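Local coordinates for putative cytochrome P450 hydroxylase (Chondromyces apiculatus DSM 436, PDB 6GMF), which probably acts as a heme-dependent cytochrome P450 monooxygenase that inserts oxygen into terpene substrates, at residues Met137-Ile142 with Asp155-Ser160; Gln183-Tyr188 with Ser225-Leu230. All blocks are in the same frame, centred on the assembly; numbering follows the deposited sequence. Where two conformers were deposited one is given.

Interaction 1. Residues Met137-Ile142 with Asp155-Ser160; sequences MPMIVI and DFKRWS
Met-139 and Ile-142 of helix 136-145 pack on Phe-156, Lys-157 and Ser-160 of helix 153-163 in a small, mainly apolar helix-to-helix contact beside the heme pocket. The short axes lie 10.5 Å apart and run at 126° to each other, so contact is limited to a few residues. Met-139 does most of the bridging. With its CG anti to the backbone N (chi1 -173°), the thioether reaches over to the neighbouring helix, crossing the Lys-157 side chain at a slant, with SD 3.7 Å from Lys-157 CG. The bend at the last torsion then lays the methyl CE 3.6 Å from Ser-160 CB. An unbranched, bendable methionine can thus serve both neighbours. Lys-157 lends only its aliphatic part; its amino group turns to Asp-161. In the cytochrome P450 fold these two segments correspond by chain order to helices E and F, and both touch the long I-helix, 220-251, Ile-142 and Ser-160 meeting Asn-235 there. Ile-142 CG2 reaches the edge of the Phe-156 ring, near its plane and 3.7 Å from CZ, while CD1, at the end of the other branch, is turned to the heme. Ser-160 is small enough for Met-139 CG and CE to lie against it, and its hydroxyl is spent within its own helix: OG donates to Phe-156 O at 2.9 Å from above the carbonyl plane, on the face opposite to Ser-160 N.

Interaction 2. Residues Gln183-Tyr188 with Ser225-Leu230; sequences QEFYAY and SFANTL. With HEM (protoporphyrin IX containing Fe), chain B.
The hydroxyl of Tyr-186 comes closest to carbon: its OH lies 3.1 Å from Asn-228 CB, with the amide nitrogen Asn-228 ND2 farther from that OH at 3.6 Å. Here helix 177-198, the G helix of the cytochrome P450 fold, crosses the long I-helix, 220-251, with the short axes at 129°. Two aromatic side chains thus converge on one asparagine. Tyrosine is long enough to reach it, its ring crossing the Asn-228 side chain at about a right angle with only a modest tilt between ring and amide planes. Phe-185 has CG anti to its own N (chi1 178°), which sends the ring to the I-helix backbone, its CZ 3.5 Å from Asn-228 CA and 4.0 Å from Ala-227 CB. A flat, apolar ring suits this site because alanine keeps the helix surface low beside it. Asn-228 OD1 stands over one face of the Phe-185 ring, toward the rim, ring and amide planes 81° apart, and this buried oxygen has no hydrogen-bonding partner in the model. Replacing Phe-185 with an alanine would probably open a gap over Ala-227 and Asn-228 and leave the asparagine amide freer to turn. Trp-159 and Met-163 of helix 153-163 also pack on Phe-185. Another side of the I-helix faces the heme, whose iron (HEM FE) holds a water oxygen at 2.2 Å; there Leu-230 CD2 lies 3.7 Å from HEM CAC.

How the interactions relate
Interactions 1 and 2 lie with their centres 12 Å apart and are joined through helices 153-163 and 177-198, which follow each other in the chain. Glu-184 makes the polar link: its OE2 forms a salt bridge with Arg-158 NH2 at 2.9 Å and probably accepts a hydrogen bond from Trp-159 NE1 at 3.0 Å. The indole of Trp-159 also packs on 183-188, its CH2 3.6 Å from Tyr-188 CB. Phe-156 and Phe-185 both rest on Leu-231 of helix 220-251. Each contact borders the heme pocket: the side chain of Ile-142 lies about 4 Å from the heme and about 11 Å from that of Cys-343, the axial iron ligand, while 225-230 contributes Phe-226, Thr-229 and Leu-230.

Interaction 1. Residues Met137-Ile142 with Asp155-Ser160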
ATOM      1  N   MET A 137     -12.040  -6.256   0.597  1.00 18.47           N
ATOM      2  CA  MET A 137     -11.274  -7.405   0.087  0.50 20.08           C
ATOM      3  C   MET A 137      -9.957  -7.561   0.849  1.00 19.78           C
ATOM      4  O   MET A 137      -9.673  -8.635   1.389  1.00 20.54           O
ATOM      5  CB  MET A 137     -10.987  -7.322  -1.412  0.50 24.22           C
ATOM      6  CG  MET A 137      -9.765  -8.110  -1.787  0.50 26.30           C
ATOM      7  SD  MET A 137      -9.766  -8.527  -3.504  0.50 33.01           S
ATOM      8  CE  MET A 137     -10.633 -10.096  -3.464  0.50 31.30           C
ATOM      9  N   PRO A 138      -9.097  -6.526   0.978  1.00 16.61           N
ATOM     10  CA  PRO A 138      -7.794  -6.735   1.642  1.00 18.11           C
ATOM     11  C   PRO A 138      -7.913  -7.165   3.112  1.00 17.30           C
ATOM     12  O   PRO A 138      -7.182  -8.075   3.603  1.00 17.80           O
ATOM     13  CB  PRO A 138      -7.095  -5.389   1.534  1.00 18.49           C
ATOM     14  CG  PRO A 138      -7.777  -4.702   0.370  1.00 20.56           C
ATOM     15  CD  PRO A 138      -9.210  -5.193   0.375  1.00 18.81           C
ATOM     16  N   MET A 139      -8.864  -6.557   3.789  1.00 17.36           N
ATOM     17  CA  MET A 139      -9.098  -6.807   5.176  1.00 18.30           C
ATOM     18  C   MET A 139      -9.576  -8.250   5.406  1.00 17.86           C
ATOM     19  O   MET A 139      -9.099  -8.952   6.382  1.00 17.53           O
ATOM     20  CB  MET A 139     -10.149  -5.788   5.617  1.00 23.58           C
ATOM     21  CG  MET A 139     -10.426  -5.744   7.059  1.00 26.48           C
ATOM     22  SD  MET A 139     -11.988  -4.801   7.097  1.00 27.65           S
ATOM     23  CE  MET A 139     -11.302  -3.214   6.659  1.00 23.30           C
ATOM     24  N   ILE A 140     -10.464  -8.753   4.549  1.00 17.99           N
ATOM     25  CA  ILE A 140     -10.974 -10.126   4.673  1.00 17.67           C
ATOM     26  C   ILE A 140      -9.807 -11.100   4.440  1.00 17.80           C
ATOM     27  O   ILE A 140      -9.611 -12.052   5.203  1.00 17.22           O
ATOM     28  CB  ILE A 140     -12.114 -10.400   3.686  1.00 19.23           C
ATOM     29  CG1 ILE A 140     -13.355  -9.554   3.967  1.00 19.43           C
ATOM     30  CG2 ILE A 140     -12.461 -11.870   3.629  1.00 20.21           C
ATOM     31  CD1 ILE A 140     -14.358  -9.549   2.774  1.00 19.93           C
ATOM     32  N   VAL A 141      -9.020 -10.857   3.393  1.00 16.87           N
ATOM     33  CA  VAL A 141      -7.933 -11.745   3.050  1.00 17.25           C
ATOM     34  C   VAL A 141      -6.899 -11.799   4.168  1.00 17.13           C
ATOM     35  O   VAL A 141      -6.552 -12.900   4.616  1.00 19.42           O
ATOM     36  CB  VAL A 141      -7.264 -11.354   1.734  1.00 19.27           C
ATOM     37  CG1 VAL A 141      -6.010 -12.187   1.525  1.00 20.05           C
ATOM     38  CG2 VAL A 141      -8.247 -11.509   0.606  1.00 19.28           C
ATOM     39  N   ILE A 142      -6.518 -10.643   4.721  1.00 17.81           N
ATOM     40  CA  ILE A 142      -5.478 -10.644   5.768  1.00 17.38           C
ATOM     41  C   ILE A 142      -6.006 -11.261   7.063  1.00 17.28           C
ATOM     42  O   ILE A 142      -5.244 -11.964   7.759  1.00 17.92           O
ATOM     43  CB  ILE A 142      -4.772  -9.291   5.974  1.00 18.80           C
ATOM     44  CG1 ILE A 142      -3.347  -9.466   6.504  1.00 19.65           C
ATOM     45  CG2 ILE A 142      -5.581  -8.355   6.868  1.00 18.06           C
ATOM     46  CD1 ILE A 142      -2.413 -10.177   5.532  1.00 20.95           C
ATOM     47  N   ASP A 155     -14.576  -7.162  15.069  1.00 17.61           N
ATOM     48  CA  ASP A 155     -13.561  -6.437  15.821  1.00 15.97           C
ATOM     49  C   ASP A 155     -12.356  -6.157  14.912  1.00 16.16           C
ATOM     50  O   ASP A 155     -11.846  -5.081  14.878  1.00 17.40           O
ATOM     51  CB  ASP A 155     -13.044  -7.180  17.053  1.00 17.34           C
ATOM     52  CG  ASP A 155     -13.980  -7.249  18.237  1.00 18.51           C
ATOM     53  OD1 ASP A 155     -14.886  -6.344  18.346  1.00 17.63           O
ATOM     54  OD2 ASP A 155     -13.799  -8.188  19.034  1.00 23.60           O
ATOM     55  N   PHE A 156     -11.974  -7.145  14.086  1.00 16.11           N
ATOM     56  CA  PHE A 156     -10.798  -6.977  13.214  1.00 15.58           C
ATOM     57  C   PHE A 156     -11.058  -5.873  12.189  1.00 17.05           C
ATOM     58  O   PHE A 156     -10.175  -5.069  11.860  1.00 16.46           O
ATOM     59  CB  PHE A 156     -10.458  -8.284  12.512  1.00 16.22           C
ATOM     60  CG  PHE A 156      -9.143  -8.260  11.778  1.00 16.59           C
ATOM     61  CD1 PHE A 156      -9.082  -7.824  10.465  1.00 18.10           C
ATOM     62  CD2 PHE A 156      -7.953  -8.639  12.387  1.00 15.59           C
ATOM     63  CE1 PHE A 156      -7.906  -7.866   9.738  1.00 17.23           C
ATOM     64  CE2 PHE A 156      -6.769  -8.613  11.673  1.00 18.08           C
ATOM     65  CZ  PHE A 156      -6.744  -8.211  10.352  1.00 17.67           C
ATOM     66  N   LYS A 157     -12.275  -5.846  11.651  1.00 16.36           N
ATOM     67  CA  LYS A 157     -12.682  -4.761  10.758  1.00 17.17           C
ATOM     68  C   LYS A 157     -12.552  -3.397  11.448  1.00 17.94           C
ATOM     69  O   LYS A 157     -12.047  -2.486  10.854  1.00 17.45           O
ATOM     70  CB  LYS A 157     -14.098  -4.967  10.221  1.00 20.20           C
ATOM     71  CG  LYS A 157     -14.650  -3.794   9.420  1.00 21.12           C
ATOM     72  CD  LYS A 157     -16.019  -4.065   8.844  1.00 27.47           C
ATOM     73  CE  LYS A 157     -16.751  -2.915   8.170  1.00 31.96           C
ATOM     74  NZ  LYS A 157     -16.521  -1.594   8.812  1.00 39.73           N
ATOM     75  N   ARG A 158     -13.027  -3.305  12.694  1.00 17.37           N
ATOM     76  CA  ARG A 158     -12.967  -2.049  13.388  1.00 17.84           C
ATOM     77  C   ARG A 158     -11.509  -1.615  13.578  1.00 18.25           C
ATOM     78  O   ARG A 158     -11.185  -0.487  13.359  1.00 19.52           O
ATOM     79  CB  ARG A 158     -13.704  -2.141  14.720  1.00 17.33           C
ATOM     80  CG  ARG A 158     -13.710  -0.832  15.489  1.00 18.11           C
ATOM     81  CD  ARG A 158     -14.497  -0.924  16.791  1.00 18.18           C
ATOM     82  NE  ARG A 158     -13.943  -1.770  17.826  1.00 18.64           N
ATOM     83  CZ  ARG A 158     -14.281  -3.041  18.085  1.00 17.25           C
ATOM     84  NH1 ARG A 158     -15.272  -3.660  17.437  1.00 17.46           N
ATOM     85  NH2 ARG A 158     -13.558  -3.741  18.939  1.00 16.81           N
ATOM     86  N   TRP A 159     -10.656  -2.541  14.003  1.00 16.58           N
ATOM     87  CA  TRP A 159      -9.254  -2.254  14.188  1.00 18.91           C
ATOM     88  C   TRP A 159      -8.639  -1.770  12.865  1.00 18.94           C
ATOM     89  O   TRP A 159      -7.981  -0.744  12.827  1.00 20.76           O
ATOM     90  CB  TRP A 159      -8.479  -3.457  14.729  1.00 19.37           C
ATOM     91  CG  TRP A 159      -9.055  -4.049  15.972  1.00 19.20           C
ATOM     92  CD1 TRP A 159      -9.700  -3.371  16.974  1.00 20.10           C
ATOM     93  CD2 TRP A 159      -8.938  -5.407  16.414  1.00 17.27           C
ATOM     94  NE1 TRP A 159     -10.050  -4.248  17.972  1.00 18.68           N
ATOM     95  CE2 TRP A 159      -9.622  -5.503  17.634  1.00 18.95           C
ATOM     96  CE3 TRP A 159      -8.412  -6.569  15.847  1.00 17.55           C
ATOM     97  CZ2 TRP A 159      -9.724  -6.706  18.328  1.00 18.47           C
ATOM     98  CZ3 TRP A 159      -8.568  -7.763  16.500  1.00 17.65           C
ATOM     99  CH2 TRP A 159      -9.218  -7.828  17.723  1.00 19.43           C
ATOM    100  N   SER A 160      -8.941  -2.490  11.779  1.00 18.62           N
ATOM    101  CA  SER A 160      -8.462  -2.161  10.436  1.00 19.04           C
ATOM    102  C   SER A 160      -8.935  -0.753  10.060  1.00 19.40           C
ATOM    103  O   SER A 160      -8.134   0.060   9.578  1.00 21.23           O
ATOM    104  CB  SER A 160      -8.959  -3.184   9.422  1.00 18.37           C
ATOM    105  OG  SER A 160      -8.360  -4.445   9.639  1.00 19.37           O
TER

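Interaction 2. Residues Gln183-Tyr188 with Ser225-Leu230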
ATOM      1  N   GLN A 183      -4.567  -1.450  21.294  1.00 23.46           N
ATOM      2  CA  GLN A 183      -4.525  -2.290  22.496  1.00 25.29           C
ATOM      3  C   GLN A 183      -5.363  -3.561  22.289  1.00 23.04           C
ATOM      4  O   GLN A 183      -4.898  -4.639  22.623  1.00 22.68           O
ATOM      5  CB  GLN A 183      -4.988  -1.572  23.767  1.00 28.03           C
ATOM      6  CG  GLN A 183      -3.997  -0.529  24.264  1.00 36.14           C
ATOM      7  N   GLU A 184      -6.561  -3.427  21.703  1.00 23.78           N
ATOM      8  CA  GLU A 184      -7.408  -4.625  21.529  1.00 21.76           C
ATOM      9  C   GLU A 184      -6.791  -5.609  20.523  1.00 19.26           C
ATOM     10  O   GLU A 184      -6.853  -6.841  20.708  1.00 18.60           O
ATOM     11  CB  GLU A 184      -8.811  -4.237  21.078  1.00 21.00           C
ATOM     12  CG  GLU A 184      -9.622  -3.501  22.124  1.00 21.03           C
ATOM     13  CD  GLU A 184     -10.943  -2.968  21.617  1.00 24.04           C
ATOM     14  OE1 GLU A 184     -11.757  -2.522  22.456  1.00 25.37           O
ATOM     15  OE2 GLU A 184     -11.141  -2.949  20.405  1.00 21.57           O
ATOM     16  N   PHE A 185      -6.226  -5.063  19.441  1.00 19.74           N
ATOM     17  CA  PHE A 185      -5.517  -5.867  18.418  1.00 19.76           C
ATOM     18  C   PHE A 185      -4.463  -6.747  19.080  1.00 19.57           C
ATOM     19  O   PHE A 185      -4.401  -7.945  18.861  1.00 19.54           O
ATOM     20  CB  PHE A 185      -4.852  -4.971  17.368  1.00 19.39           C
ATOM     21  CG  PHE A 185      -4.055  -5.720  16.316  1.00 18.39           C
ATOM     22  CD1 PHE A 185      -2.726  -6.073  16.551  1.00 19.73           C
ATOM     23  CD2 PHE A 185      -4.636  -6.127  15.123  1.00 21.20           C
ATOM     24  CE1 PHE A 185      -1.999  -6.801  15.618  1.00 21.86           C
ATOM     25  CE2 PHE A 185      -3.895  -6.838  14.179  1.00 20.36           C
ATOM     26  CZ  PHE A 185      -2.585  -7.174  14.424  1.00 20.08           C
ATOM     27  N   TYR A 186      -3.643  -6.122  19.909  1.00 21.16           N
ATOM     28  CA  TYR A 186      -2.519  -6.855  20.508  1.00 21.13           C
ATOM     29  C   TYR A 186      -3.002  -7.793  21.622  1.00 20.38           C
ATOM     30  O   TYR A 186      -2.476  -8.861  21.774  1.00 22.01           O
ATOM     31  CB  TYR A 186      -1.428  -5.923  21.028  1.00 22.52           C
ATOM     32  CG  TYR A 186      -0.576  -5.309  19.946  1.00 24.50           C
ATOM     33  CD1 TYR A 186       0.019  -6.113  18.987  1.00 26.30           C
ATOM     34  CD2 TYR A 186      -0.405  -3.950  19.849  1.00 24.82           C
ATOM     35  CE1 TYR A 186       0.824  -5.579  17.995  1.00 26.85           C
ATOM     36  CE2 TYR A 186       0.404  -3.395  18.864  1.00 25.92           C
ATOM     37  CZ  TYR A 186       0.991  -4.213  17.918  1.00 24.53           C
ATOM     38  OH  TYR A 186       1.814  -3.701  16.953  1.00 27.13           O
ATOM     39  N   ALA A 187      -4.087  -7.431  22.311  1.00 20.74           N
ATOM     40  CA  ALA A 187      -4.615  -8.296  23.345  1.00 21.00           C
ATOM     41  C   ALA A 187      -5.128  -9.579  22.683  1.00 21.45           C
ATOM     42  O   ALA A 187      -4.794 -10.706  23.065  1.00 24.56           O
ATOM     43  CB  ALA A 187      -5.686  -7.553  24.111  1.00 24.92           C
ATOM     44  N   TYR A 188      -5.882  -9.404  21.603  1.00 18.87           N
ATOM     45  CA  TYR A 188      -6.420 -10.528  20.921  1.00 19.29           C
ATOM     46  C   TYR A 188      -5.294 -11.362  20.301  1.00 20.31           C
ATOM     47  O   TYR A 188      -5.220 -12.609  20.469  1.00 19.67           O
ATOM     48  CB  TYR A 188      -7.409 -10.072  19.842  1.00 17.92           C
ATOM     49  CG  TYR A 188      -7.865 -11.235  18.988  1.00 17.02           C
ATOM     50  CD1 TYR A 188      -8.586 -12.273  19.560  1.00 17.94           C
ATOM     51  CD2 TYR A 188      -7.560 -11.342  17.634  1.00 17.69           C
ATOM     52  CE1 TYR A 188      -9.003 -13.370  18.824  1.00 20.37           C
ATOM     53  CE2 TYR A 188      -7.972 -12.436  16.884  1.00 18.57           C
ATOM     54  CZ  TYR A 188      -8.688 -13.453  17.488  1.00 21.07           C
ATOM     55  OH  TYR A 188      -9.106 -14.533  16.764  1.00 23.31           O
ATOM     56  N   SER A 225       4.130  -7.576  16.318  1.00 21.13           N
ATOM     57  CA  SER A 225       4.419  -6.358  15.570  1.00 20.60           C
ATOM     58  C   SER A 225       4.291  -6.605  14.056  1.00 19.78           C
ATOM     59  O   SER A 225       3.758  -5.718  13.352  1.00 18.14           O
ATOM     60  CB  SER A 225       5.748  -5.785  15.939  1.00 22.87           C
ATOM     61  OG  SER A 225       6.125  -4.793  14.991  1.00 25.19           O
ATOM     62  N   PHE A 226       4.712  -7.774  13.563  1.00 18.14           N
ATOM     63  CA  PHE A 226       4.633  -8.077  12.140  1.00 19.28           C
ATOM     64  C   PHE A 226       3.158  -8.275  11.712  1.00 18.89           C
ATOM     65  O   PHE A 226       2.746  -7.789  10.643  1.00 19.46           O
ATOM     66  CB  PHE A 226       5.543  -9.227  11.737  1.00 20.00           C
ATOM     67  CG  PHE A 226       5.543  -9.477  10.247  1.00 17.81           C
ATOM     68  CD1 PHE A 226       6.147  -8.574   9.363  1.00 18.00           C
ATOM     69  CD2 PHE A 226       4.920 -10.579   9.720  1.00 18.37           C
ATOM     70  CE1 PHE A 226       6.132  -8.802   7.998  1.00 18.14           C
ATOM     71  CE2 PHE A 226       4.913 -10.805   8.350  1.00 19.33           C
ATOM     72  CZ  PHE A 226       5.522  -9.916   7.495  1.00 19.48           C
ATOM     73  N   ALA A 227       2.354  -8.935  12.557  1.00 18.47           N
ATOM     74  CA  ALA A 227       0.933  -9.063  12.322  1.00 17.35           C
ATOM     75  C   ALA A 227       0.296  -7.675  12.150  1.00 18.98           C
ATOM     76  O   ALA A 227      -0.508  -7.446  11.249  1.00 18.13           O
ATOM     77  CB  ALA A 227       0.278  -9.845  13.429  1.00 18.01           C
ATOM     78  N   ASN A 228       0.629  -6.741  13.056  1.00 19.60           N
ATOM     79  CA  ASN A 228       0.085  -5.427  13.047  1.00 19.50           C
ATOM     80  C   ASN A 228       0.536  -4.736  11.753  1.00 20.11           C
ATOM     81  O   ASN A 228      -0.254  -4.013  11.106  1.00 19.22           O
ATOM     82  CB  ASN A 228       0.555  -4.640  14.278  1.00 20.25           C
ATOM     83  CG  ASN A 228       0.013  -3.233  14.347  1.00 22.02           C
ATOM     84  OD1 ASN A 228      -1.105  -3.026  14.823  1.00 27.56           O
ATOM     85  ND2 ASN A 228       0.765  -2.276  13.865  1.00 24.01           N
ATOM     86  N   THR A 229       1.816  -4.922  11.411  1.00 18.32           N
ATOM     87  CA  THR A 229       2.375  -4.290  10.180  1.00 17.59           C
ATOM     88  C   THR A 229       1.572  -4.739   8.959  1.00 17.14           C
ATOM     89  O   THR A 229       1.349  -3.939   8.043  1.00 18.86           O
ATOM     90  CB  THR A 229       3.879  -4.564  10.016  1.00 18.35           C
ATOM     91  OG1 THR A 229       4.501  -3.852  11.083  1.00 18.82           O
ATOM     92  CG2 THR A 229       4.443  -4.103   8.696  1.00 20.66           C
ATOM     93  N   LEU A 230       1.170  -6.006   8.906  1.00 18.83           N
ATOM     94  CA  LEU A 230       0.479  -6.512   7.724  1.00 18.33           C
ATOM     95  C   LEU A 230      -0.848  -5.757   7.517  1.00 18.62           C
ATOM     96  O   LEU A 230      -1.213  -5.472   6.359  1.00 17.90           O
ATOM     97  CB  LEU A 230       0.242  -8.023   7.832  1.00 18.59           C
ATOM     98  CG  LEU A 230       1.506  -8.888   7.793  1.00 19.56           C
ATOM     99  CD1 LEU A 230       1.155 -10.346   8.046  1.00 21.43           C
ATOM    100  CD2 LEU A 230       2.247  -8.774   6.461  1.00 20.53           C
TER
HETATM  101  CHA HEM B 501       6.901  -2.200   2.236  1.00 15.48           C
HETATM  102  CHB HEM B 501       4.109  -0.338  -1.077  1.00 13.76           C
HETATM  103  CHC HEM B 501       0.845  -3.790  -0.152  1.00 14.52           C
HETATM  104  CHD HEM B 501       3.482  -5.413   3.435  1.00 13.83           C
HETATM  105  C1A HEM B 501       6.431  -1.412   1.212  1.00 14.07           C
HETATM  106  C2A HEM B 501       7.234  -0.400   0.617  1.00 14.37           C
HETATM  107  C3A HEM B 501       6.418   0.154  -0.317  1.00 13.48           C
HETATM  108  C4A HEM B 501       5.189  -0.553  -0.285  1.00 13.73           C
HETATM  109  CMA HEM B 501       6.677   1.335  -1.219  1.00 13.69           C
HETATM  110  CAA HEM B 501       8.644   0.016   0.930  1.00 15.92           C
HETATM  111  CBA HEM B 501       8.755   0.953   2.163  1.00 14.10           C
HETATM  112  CGA HEM B 501      10.156   1.481   2.387  1.00 16.38           C
HETATM  113  O1A HEM B 501      11.063   1.255   1.547  1.00 16.63           O
HETATM  114  O2A HEM B 501      10.274   2.245   3.402  1.00 16.83           O
HETATM  115  C1B HEM B 501       2.933  -1.103  -1.127  1.00 14.18           C
HETATM  116  C2B HEM B 501       1.853  -0.921  -2.061  1.00 13.53           C
HETATM  117  C3B HEM B 501       0.913  -1.871  -1.816  1.00 14.26           C
HETATM  118  C4B HEM B 501       1.448  -2.677  -0.714  1.00 13.77           C
HETATM  119  CMB HEM B 501       1.857   0.166  -3.059  1.00 14.09           C
HETATM  120  CAB HEM B 501      -0.390  -2.193  -2.516  1.00 15.10           C
HETATM  121  CBB HEM B 501      -0.576  -1.792  -3.731  1.00 18.55           C
HETATM  122  C1C HEM B 501       1.257  -4.589   0.856  1.00 13.37           C
HETATM  123  C2C HEM B 501       0.509  -5.699   1.376  1.00 14.40           C
HETATM  124  C3C HEM B 501       1.312  -6.143   2.415  1.00 14.83           C
HETATM  125  C4C HEM B 501       2.444  -5.306   2.532  1.00 14.45           C
HETATM  126  CMC HEM B 501      -0.719  -6.317   0.772  1.00 15.99           C
HETATM  127  CAC HEM B 501       1.125  -7.281   3.316  1.00 15.77           C
HETATM  128  CBC HEM B 501       0.013  -7.964   3.448  1.00 21.61           C
HETATM  129  C1D HEM B 501       4.609  -4.635   3.403  1.00 15.43           C
HETATM  130  C2D HEM B 501       5.707  -4.788   4.402  1.00 15.60           C
HETATM  131  C3D HEM B 501       6.666  -3.905   4.056  1.00 15.79           C
HETATM  132  C4D HEM B 501       6.165  -3.213   2.865  1.00 14.91           C
HETATM  133  CMD HEM B 501       5.642  -5.813   5.523  1.00 15.91           C
HETATM  134  CAD HEM B 501       7.972  -3.681   4.767  1.00 15.97           C
HETATM  135  CBD HEM B 501       9.180  -4.440   4.197  1.00 16.79           C
HETATM  136  CGD HEM B 501      10.483  -4.087   4.884  1.00 18.57           C
HETATM  137  O1D HEM B 501      11.415  -4.898   4.753  1.00 19.76           O
HETATM  138  O2D HEM B 501      10.595  -3.008   5.522  1.00 17.09           O
HETATM  139  NA  HEM B 501       5.171  -1.507   0.642  1.00 15.49           N
HETATM  140  NB  HEM B 501       2.627  -2.158  -0.382  1.00 13.73           N
HETATM  141  NC  HEM B 501       2.401  -4.325   1.584  1.00 15.30           N
HETATM  142  ND  HEM B 501       4.924  -3.609   2.540  1.00 14.46           N
HETATM  143 FE   HEM B 501       3.860  -2.966   1.042  1.00 15.67          FE
HETATM  144  O   HOH W   1       3.005  -1.453   2.459  1.00 21.01           O